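Peptide synthetase, module 7 (Actinoplanes teichomyceticus, PDB 4TX3) is part of a nonribosomal peptide synthetase's seventh module, where its condensation-type domain probably takes part in glycopeptide assembly, possibly by recruiting oxygenases. Local coordinates at residues A248-A253 and Q445-P450; V310-S315 and A325-A330; D317-E322 and G451-D456. All coordinates share one frame; numbering follows the deposited sequence.

Contact 1. Residues A248-A253 and Q445-P450; sequences ARLAEA and QVAEDP
The carbonyl oxygens of R249 and A447 are joined by one water, which donates to both: it lies 2.6 Å from R249 O and 2.9 Å from A447 O. It bridges two backbones that come close without bonding to each other directly. Beside it, the small alanine methyl lets the backbones approach, with A447 CB set 3.9 Å from L250 CG and the CA atoms of L250 and A447 4.6 Å apart. One branch of the leucine goes on to V446, where L250 CD2 meets V446 CG1 at 4.0 Å and the two side chains cross obliquely. The contact thus joins helix 244-255 to the last turn of helix 429-448, two helices of the C-terminal half of a condensation-type fold. F320 of helix 320-334 packs against both L250 and V446, and L264 also lies against L250, so the leucine sits where several helices converge. On the more exposed side R249 reaches across the end of helix 429-448. Bends at chi2 (-93°) and chi3 (-107°) turn its guanidinium over the backbone, and A447 O lies over one face, nearer its margin than its middle. R249 NH2 approaches E448 O to 3.2 Å, but at too poor an angle to count as a hydrogen bond. The carboxylate of E448 is of opposite charge, yet E448 OE2 stays 4.1 Å from R249 NH2, too far for a salt bridge. Positive charge near these C-terminal carbonyls is probably favourable, through the helix dipole rather than a directed bond.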
loop_
_atom_site.group_PDB
_atom_site.type_symbol
_atom_site.label_atom_id
_atom_site.label_comp_id
_atom_site.label_asym_id
_atom_site.label_seq_id
_atom_site.Cartn_x
_atom_site.Cartn_y
_atom_site.Cartn_z
ATOM N N ALA B 248 -1.584 22.901 -12.620
ATOM C CA ALA B 248 -3.034 22.807 -12.477
ATOM C C ALA B 248 -3.776 23.196 -13.760
ATOM O O ALA B 248 -4.808 22.604 -14.090
ATOM C CB ALA B 248 -3.503 23.667 -11.293
ATOM N N ARG B 249 -3.259 24.182 -14.487
ATOM C CA ARG B 249 -3.837 24.546 -15.790
ATOM C C ARG B 249 -3.742 23.405 -16.805
ATOM O O ARG B 249 -4.656 23.207 -17.606
ATOM C CB ARG B 249 -3.155 25.790 -16.369
ATOM C CG ARG B 249 -3.778 27.094 -15.917
ATOM C CD ARG B 249 -4.837 27.559 -16.895
ATOM N NE ARG B 249 -4.401 28.710 -17.683
ATOM C CZ ARG B 249 -4.954 29.071 -18.838
ATOM N NH1 ARG B 249 -5.950 28.353 -19.352
ATOM N NH2 ARG B 249 -4.492 30.134 -19.490
ATOM N N LEU B 250 -2.624 22.681 -16.782
ATOM C CA LEU B 250 -2.444 21.507 -17.625
ATOM C C LEU B 250 -3.489 20.448 -17.326
ATOM O O LEU B 250 -3.983 19.779 -18.224
ATOM C CB LEU B 250 -1.063 20.906 -17.426
ATOM C CG LEU B 250 -0.036 21.075 -18.538
ATOM C CD1 LEU B 250 1.145 20.210 -18.188
ATOM C CD2 LEU B 250 -0.618 20.691 -19.887
ATOM N N ALA B 251 -3.815 20.295 -16.050
ATOM C CA ALA B 251 -4.809 19.326 -15.632
ATOM C C ALA B 251 -6.207 19.711 -16.116
ATOM O O ALA B 251 -7.051 18.848 -16.315
ATOM C CB ALA B 251 -4.787 19.177 -14.115
ATOM N N GLU B 252 -6.463 21.005 -16.302
ATOM C CA GLU B 252 -7.779 21.439 -16.775
ATOM C C GLU B 252 -8.073 20.898 -18.167
ATOM O O GLU B 252 -9.198 20.497 -18.465
ATOM C CB GLU B 252 -7.890 22.957 -16.787
ATOM C CG GLU B 252 -8.123 23.576 -15.431
ATOM C CD GLU B 252 -7.646 25.014 -15.388
ATOM O OE1 GLU B 252 -7.031 25.397 -14.372
ATOM O OE2 GLU B 252 -7.864 25.756 -16.376
ATOM N N ALA B 253 -7.058 20.889 -19.022
ATOM C CA ALA B 253 -7.204 20.282 -20.339
ATOM C C ALA B 253 -7.105 18.746 -20.277
ATOM O O ALA B 253 -7.248 18.095 -21.304
ATOM C CB ALA B 253 -6.175 20.852 -21.299
ATOM N N GLN B 445 3.936 27.000 -21.668
ATOM C CA GLN B 445 3.235 27.547 -22.843
ATOM C C GLN B 445 1.985 26.762 -23.204
ATOM O O GLN B 445 0.931 27.314 -23.510
ATOM C CB GLN B 445 4.159 27.573 -24.067
ATOM C CG GLN B 445 5.476 28.250 -23.819
ATOM C CD GLN B 445 6.456 28.024 -24.948
ATOM O OE1 GLN B 445 6.083 27.995 -26.125
ATOM N NE2 GLN B 445 7.724 27.851 -24.595
ATOM N N VAL B 446 2.130 25.457 -23.181
ATOM C CA VAL B 446 1.087 24.578 -23.635
ATOM C C VAL B 446 -0.033 24.566 -22.580
ATOM O O VAL B 446 -1.218 24.446 -22.904
ATOM C CB VAL B 446 1.697 23.179 -23.936
ATOM C CG1 VAL B 446 0.929 22.083 -23.290
ATOM C CG2 VAL B 446 1.846 22.969 -25.445
ATOM N N ALA B 447 0.344 24.746 -21.318
ATOM C CA ALA B 447 -0.640 24.892 -20.238
ATOM C C ALA B 447 -1.492 26.143 -20.395
ATOM O O ALA B 447 -2.708 26.092 -20.231
ATOM C CB ALA B 447 0.044 24.917 -18.901
ATOM N N GLU B 448 -0.857 27.272 -20.688
ATOM C CA GLU B 448 -1.611 28.501 -20.896
ATOM C C GLU B 448 -2.373 28.492 -22.235
ATOM O O GLU B 448 -3.518 28.946 -22.312
ATOM C CB GLU B 448 -0.681 29.713 -20.820
ATOM C CG GLU B 448 -1.205 30.924 -21.581
ATOM C CD GLU B 448 -0.934 32.249 -20.879
ATOM O OE1 GLU B 448 0.241 32.506 -20.534
ATOM O OE2 GLU B 448 -1.900 33.027 -20.665
ATOM N N ASP B 449 -1.746 27.946 -23.276
ATOM C CA ASP B 449 -2.314 27.967 -24.625
ATOM C C ASP B 449 -2.333 26.591 -25.286
ATOM O O ASP B 449 -1.491 26.283 -26.133
ATOM C CB ASP B 449 -1.526 28.940 -25.493
ATOM C CG ASP B 449 -2.082 29.046 -26.891
ATOM O OD1 ASP B 449 -3.276 28.674 -27.104
ATOM O OD2 ASP B 449 -1.310 29.504 -27.768
ATOM N N PRO B 450 -3.316 25.762 -24.929
ATOM C CA PRO B 450 -3.276 24.356 -25.356
ATOM C C PRO B 450 -3.518 24.174 -26.861
ATOM O O PRO B 450 -3.508 23.035 -27.351
ATOM C CB PRO B 450 -4.387 23.705 -24.517
ATOM C CG PRO B 450 -5.318 24.808 -24.199
ATOM C CD PRO B 450 -4.519 26.081 -24.145
HETATM O O HOH W 1 -4.607 23.932 -20.117
#

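Contact 2. Residues V310-S315 and A325-A330; sequences VRTDLS and ARVQEA
Strand 306-313 runs into helix 320-334 through a short connection, and the helix packs back against the strand, V310 and T312 meeting A330 and V327. The axes of the short segments run roughly antiparallel, at 147°, and come within 8.3 Å. V310 CG1 stands anti to the backbone N (chi1 172°), which places it 3.8 Å from A330 CB. Two residues along the strand, T312 OG1 touches V327 CG2 at 3.8 Å, the side chains lying across one another. The strand pairs with antiparallel strand 281-288, and R311 turns away from the helix to make a salt bridge with D281. Where the strand ends, R326 takes over. Extended from CG to NE, its side chain carries NH1 to two carbonyls at once, 2.7 Å from D313 O and 3.1 Å from S315 O. Both acceptors lie close to the guanidinium plane; S315 O is met on a lone pair by a nearly straight bond (166°), whereas the donor is tilted from the carbonyl plane of D313. An alanine in place of this arginine removes the fork, and would probably leave the two carbonyls without their shared donor and the turn freer to move. An Asx turn braces it from within: D313 OD1 accepts from S315 N at 3.1 Å and from S315 OG at 3.0 Å, both arriving from one face of the carboxylate.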
loop_
_atom_site.group_PDB
_atom_site.type_symbol
_atom_site.label_atom_id
_atom_site.label_comp_id
_atom_site.label_asym_id
_atom_site.label_seq_id
_atom_site.Cartn_x
_atom_site.Cartn_y
_atom_site.Cartn_z
ATOM N N VAL B 310 5.642 3.749 -27.308
ATOM C CA VAL B 310 4.509 4.298 -28.035
ATOM C C VAL B 310 5.010 5.199 -29.146
ATOM O O VAL B 310 5.815 6.109 -28.928
ATOM C CB VAL B 310 3.540 5.053 -27.105
ATOM C CG1 VAL B 310 2.482 5.785 -27.922
ATOM C CG2 VAL B 310 2.882 4.060 -26.135
ATOM N N ARG B 311 4.564 4.895 -30.357
ATOM C CA ARG B 311 4.995 5.631 -31.521
ATOM C C ARG B 311 4.029 6.775 -31.747
ATOM O O ARG B 311 2.813 6.591 -31.687
ATOM C CB ARG B 311 5.061 4.715 -32.738
ATOM C CG ARG B 311 5.589 5.362 -33.986
ATOM C CD ARG B 311 5.457 4.394 -35.144
ATOM N NE ARG B 311 6.136 4.871 -36.337
ATOM C CZ ARG B 311 6.435 4.101 -37.375
ATOM N NH1 ARG B 311 6.110 2.815 -37.357
ATOM N NH2 ARG B 311 7.068 4.610 -38.423
ATOM N N THR B 312 4.560 7.964 -31.997
ATOM C CA THR B 312 3.686 9.107 -32.185
ATOM C C THR B 312 4.030 9.790 -33.491
ATOM O O THR B 312 5.197 9.933 -33.824
ATOM C CB THR B 312 3.788 10.086 -30.990
ATOM O OG1 THR B 312 3.288 9.432 -29.814
ATOM C CG2 THR B 312 2.956 11.325 -31.235
ATOM N N ASP B 313 3.004 10.170 -34.245
ATOM C CA ASP B 313 3.190 10.868 -35.509
ATOM C C ASP B 313 2.889 12.355 -35.355
ATOM O O ASP B 313 1.759 12.727 -35.062
ATOM C CB ASP B 313 2.301 10.246 -36.586
ATOM C CG ASP B 313 2.308 11.035 -37.901
ATOM O OD1 ASP B 313 3.234 11.840 -38.148
ATOM O OD2 ASP B 313 1.380 10.827 -38.708
ATOM N N LEU B 314 3.897 13.196 -35.587
ATOM C CA LEU B 314 3.769 14.639 -35.354
ATOM C C LEU B 314 3.765 15.486 -36.623
ATOM O O LEU B 314 4.087 16.672 -36.578
ATOM C CB LEU B 314 4.891 15.124 -34.438
ATOM C CG LEU B 314 4.844 14.433 -33.078
ATOM C CD1 LEU B 314 6.044 13.504 -32.921
ATOM C CD2 LEU B 314 4.773 15.441 -31.955
ATOM N N SER B 315 3.386 14.893 -37.747
ATOM C CA SER B 315 3.335 15.643 -38.996
ATOM C C SER B 315 2.160 16.620 -39.021
ATOM O O SER B 315 1.209 16.473 -38.253
ATOM C CB SER B 315 3.257 14.687 -40.197
ATOM O OG SER B 315 2.107 13.860 -40.129
ATOM N N ALA B 325 -4.380 13.897 -28.401
ATOM C CA ALA B 325 -5.350 12.958 -28.933
ATOM C C ALA B 325 -4.674 11.822 -29.722
ATOM O O ALA B 325 -5.121 10.670 -29.646
ATOM C CB ALA B 325 -6.367 13.693 -29.805
ATOM N N ARG B 326 -3.598 12.128 -30.456
ATOM C CA ARG B 326 -2.834 11.073 -31.151
ATOM C C ARG B 326 -2.119 10.139 -30.169
ATOM O O ARG B 326 -2.073 8.922 -30.377
ATOM C CB ARG B 326 -1.804 11.670 -32.112
ATOM C CG ARG B 326 -2.387 12.279 -33.348
ATOM C CD ARG B 326 -1.324 12.902 -34.233
ATOM N NE ARG B 326 -1.912 13.935 -35.087
ATOM C CZ ARG B 326 -1.224 14.716 -35.916
ATOM N NH1 ARG B 326 0.099 14.599 -36.032
ATOM N NH2 ARG B 326 -1.870 15.618 -36.638
ATOM N N VAL B 327 -1.546 10.723 -29.115
ATOM C CA VAL B 327 -0.891 9.955 -28.063
ATOM C C VAL B 327 -1.909 9.044 -27.395
ATOM O O VAL B 327 -1.690 7.844 -27.246
ATOM C CB VAL B 327 -0.233 10.883 -27.001
ATOM C CG1 VAL B 327 0.032 10.138 -25.679
ATOM C CG2 VAL B 327 1.036 11.516 -27.557
ATOM N N GLN B 328 -3.038 9.633 -27.024
ATOM C CA GLN B 328 -4.051 8.941 -26.256
ATOM C C GLN B 328 -4.652 7.812 -27.073
ATOM O O GLN B 328 -4.915 6.729 -26.553
ATOM C CB GLN B 328 -5.121 9.930 -25.800
ATOM C CG GLN B 328 -6.332 9.304 -25.135
ATOM C CD GLN B 328 -7.340 10.355 -24.679
ATOM O OE1 GLN B 328 -7.079 11.568 -24.767
ATOM N NE2 GLN B 328 -8.498 9.898 -24.187
ATOM N N GLU B 329 -4.853 8.053 -28.360
ATOM C CA GLU B 329 -5.350 6.997 -29.218
ATOM C C GLU B 329 -4.337 5.852 -29.322
ATOM O O GLU B 329 -4.698 4.690 -29.146
ATOM C CB GLU B 329 -5.675 7.537 -30.602
ATOM C CG GLU B 329 -6.123 6.462 -31.539
ATOM C CD GLU B 329 -6.734 7.021 -32.797
ATOM O OE1 GLU B 329 -6.015 7.081 -33.822
ATOM O OE2 GLU B 329 -7.929 7.399 -32.761
ATOM N N ALA B 330 -3.076 6.190 -29.590
ATOM C CA ALA B 330 -2.003 5.203 -29.680
ATOM C C ALA B 330 -1.830 4.393 -28.393
ATOM O O ALA B 330 -1.660 3.178 -28.443
ATOM C CB ALA B 330 -0.694 5.886 -30.044
#

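Contact 3. Residues D317-E322 and G451-D456; sequences DPTFLE and GRRISD
D317 meets S455 through its carboxylate: S455 OG donates to D317 OD2 at 2.5 Å, on the syn side, while S455 N makes a weak bond to D317 OD1. The backbone of D317 is held too: R453 NH1 donates to D317 O at 3.1 Å, the oxygen in the guanidinium plane. One face of that guanidinium lies under T319 CG2, which sits 3.7 Å above its centre. T319 and R453 also form an isolated beta bridge, whose main bond runs from F320 N to R452 O at 2.8 Å. Apolar contact completes the shell, with P318 CD resting 3.7 Å from I454 CD1. Farther out, a capping box starts helix 320-334: E322 N donates to T319 OG1 at 2.9 Å, and T319 N donates in turn to E322 OE1 at 2.7 Å. With chi1 of 69°, T319 OG1 lies between its own backbone N and carbonyl carbon, turned to the helix, leaving CG2 for the arginine. E322 OE1 is 3.7 Å from R453 NH1, a long salt bridge well out of the guanidinium plane. With an amide donor and a nearby positive charge, E322 is likely to remain ionised, its link to R453 electrostatic, not directional.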
loop_
_atom_site.group_PDB
_atom_site.type_symbol
_atom_site.label_atom_id
_atom_site.label_comp_id
_atom_site.label_asym_id
_atom_site.label_seq_id
_atom_site.Cartn_x
_atom_site.Cartn_y
_atom_site.Cartn_z
ATOM N N ASP B 317 2.234 20.069 -38.430
ATOM C CA ASP B 317 2.283 21.096 -37.390
ATOM C C ASP B 317 1.082 21.079 -36.434
ATOM O O ASP B 317 0.335 22.056 -36.343
ATOM C CB ASP B 317 2.411 22.477 -38.033
ATOM C CG ASP B 317 3.157 23.454 -37.147
ATOM O OD1 ASP B 317 4.184 23.054 -36.547
ATOM O OD2 ASP B 317 2.719 24.620 -37.052
ATOM N N PRO B 318 0.901 19.966 -35.714
ATOM C CA PRO B 318 -0.253 19.768 -34.829
ATOM C C PRO B 318 -0.300 20.724 -33.626
ATOM O O PRO B 318 0.732 21.079 -33.052
ATOM C CB PRO B 318 -0.073 18.325 -34.335
ATOM C CG PRO B 318 1.095 17.760 -35.102
ATOM C CD PRO B 318 1.903 18.899 -35.561
ATOM N N THR B 319 -1.502 21.140 -33.253
ATOM C CA THR B 319 -1.702 21.762 -31.950
ATOM C C THR B 319 -1.330 20.761 -30.861
ATOM O O THR B 319 -1.350 19.537 -31.095
ATOM C CB THR B 319 -3.144 22.185 -31.726
ATOM O OG1 THR B 319 -3.955 21.006 -31.583
ATOM C CG2 THR B 319 -3.642 23.017 -32.889
ATOM N N PHE B 320 -0.998 21.276 -29.681
ATOM C CA PHE B 320 -0.749 20.431 -28.518
ATOM C C PHE B 320 -1.885 19.449 -28.318
ATOM O O PHE B 320 -1.660 18.251 -28.122
ATOM C CB PHE B 320 -0.570 21.278 -27.252
ATOM C CG PHE B 320 -0.597 20.483 -25.985
ATOM C CD1 PHE B 320 0.457 19.639 -25.657
ATOM C CD2 PHE B 320 -1.685 20.560 -25.123
ATOM C CE1 PHE B 320 0.421 18.889 -24.490
ATOM C CE2 PHE B 320 -1.724 19.816 -23.946
ATOM C CZ PHE B 320 -0.672 18.985 -23.624
ATOM N N LEU B 321 -3.106 19.965 -28.380
ATOM C CA LEU B 321 -4.296 19.147 -28.176
ATOM C C LEU B 321 -4.406 18.053 -29.235
ATOM O O LEU B 321 -4.826 16.932 -28.931
ATOM C CB LEU B 321 -5.557 20.013 -28.189
ATOM C CG LEU B 321 -5.876 20.888 -26.986
ATOM C CD1 LEU B 321 -7.087 21.734 -27.326
ATOM C CD2 LEU B 321 -6.134 20.028 -25.761
ATOM N N GLU B 322 -4.035 18.371 -30.472
ATOM C CA GLU B 322 -3.996 17.347 -31.510
ATOM C C GLU B 322 -2.962 16.261 -31.184
ATOM O O GLU B 322 -3.204 15.068 -31.446
ATOM C CB GLU B 322 -3.725 17.977 -32.885
ATOM C CG GLU B 322 -4.990 18.641 -33.476
ATOM C CD GLU B 322 -4.728 19.610 -34.638
ATOM O OE1 GLU B 322 -3.620 20.193 -34.719
ATOM O OE2 GLU B 322 -5.657 19.791 -35.466
ATOM N N GLY B 451 -3.705 25.279 -27.582
ATOM C CA GLY B 451 -3.914 25.230 -29.020
ATOM C C GLY B 451 -2.660 25.559 -29.805
ATOM O O GLY B 451 -2.647 25.550 -31.041
ATOM N N ARG B 452 -1.591 25.854 -29.083
ATOM C CA ARG B 452 -0.330 26.185 -29.712
ATOM C C ARG B 452 0.235 25.005 -30.519
ATOM O O ARG B 452 0.130 23.840 -30.103
ATOM C CB ARG B 452 0.667 26.645 -28.648
ATOM C CG ARG B 452 2.018 27.028 -29.215
ATOM C CD ARG B 452 2.769 27.949 -28.274
ATOM N NE ARG B 452 1.897 28.989 -27.746
ATOM C CZ ARG B 452 2.349 30.095 -27.167
ATOM N NH1 ARG B 452 3.661 30.292 -27.062
ATOM N NH2 ARG B 452 1.490 30.997 -26.703
ATOM N N ARG B 453 0.827 25.312 -31.674
ATOM C CA ARG B 453 1.404 24.288 -32.549
ATOM C C ARG B 453 2.905 24.193 -32.347
ATOM O O ARG B 453 3.527 25.123 -31.809
ATOM C CB ARG B 453 1.097 24.589 -34.016
ATOM C CG ARG B 453 -0.378 24.736 -34.291
ATOM C CD ARG B 453 -0.683 25.167 -35.715
ATOM N NE ARG B 453 -2.128 25.340 -35.877
ATOM C CZ ARG B 453 -2.967 24.377 -36.256
ATOM N NH1 ARG B 453 -2.510 23.159 -36.534
ATOM N NH2 ARG B 453 -4.267 24.629 -36.357
ATOM N N ILE B 454 3.474 23.076 -32.801
ATOM C CA ILE B 454 4.894 22.770 -32.647
ATOM C C ILE B 454 5.808 23.920 -33.075
ATOM O O ILE B 454 6.785 24.265 -32.385
ATOM C CB ILE B 454 5.266 21.507 -33.460
ATOM C CG1 ILE B 454 4.572 20.274 -32.883
ATOM C CG2 ILE B 454 6.760 21.293 -33.455
ATOM C CD1 ILE B 454 4.974 18.963 -33.567
ATOM N N SER B 455 5.465 24.509 -34.219
ATOM C CA SER B 455 6.244 25.579 -34.836
ATOM C C SER B 455 6.183 26.918 -34.079
ATOM O O SER B 455 7.047 27.770 -34.271
ATOM C CB SER B 455 5.769 25.803 -36.271
ATOM O OG SER B 455 4.432 26.279 -36.267
ATOM N N ASP B 456 5.157 27.107 -33.252
ATOM C CA ASP B 456 5.059 28.295 -32.411
ATOM C C ASP B 456 5.648 28.123 -31.012
ATOM O O ASP B 456 5.475 29.004 -30.185
ATOM C CB ASP B 456 3.606 28.741 -32.214
ATOM C CG ASP B 456 2.795 28.725 -33.483
ATOM O OD1 ASP B 456 3.355 29.053 -34.566
ATOM O OD2 ASP B 456 1.572 28.418 -33.365
#

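How the contacts relate
From the N terminus, helix 244-255 supplies the first half of contact 1, and its loop closes when 445-450 arrives near the end of helix 429-448. Contact 2 is nested within that span: 310-315 is met by 325-330 after a connection that includes the first turn of helix 320-334. Contact 3 starts within that connection, at 317-322, and ends at 451-456, just past contact 1, so it crosses both others. Contacts 2 and 3 share helix 320-334 and touch where L314 packs on I454; contact 3 meets contact 1 where the P450 backbone reaches L321. Contacts 1 and 2 do not touch. Together they tie helix 244-255, the two-stranded sheet, helix 320-334 and helix 429-448 into one cluster.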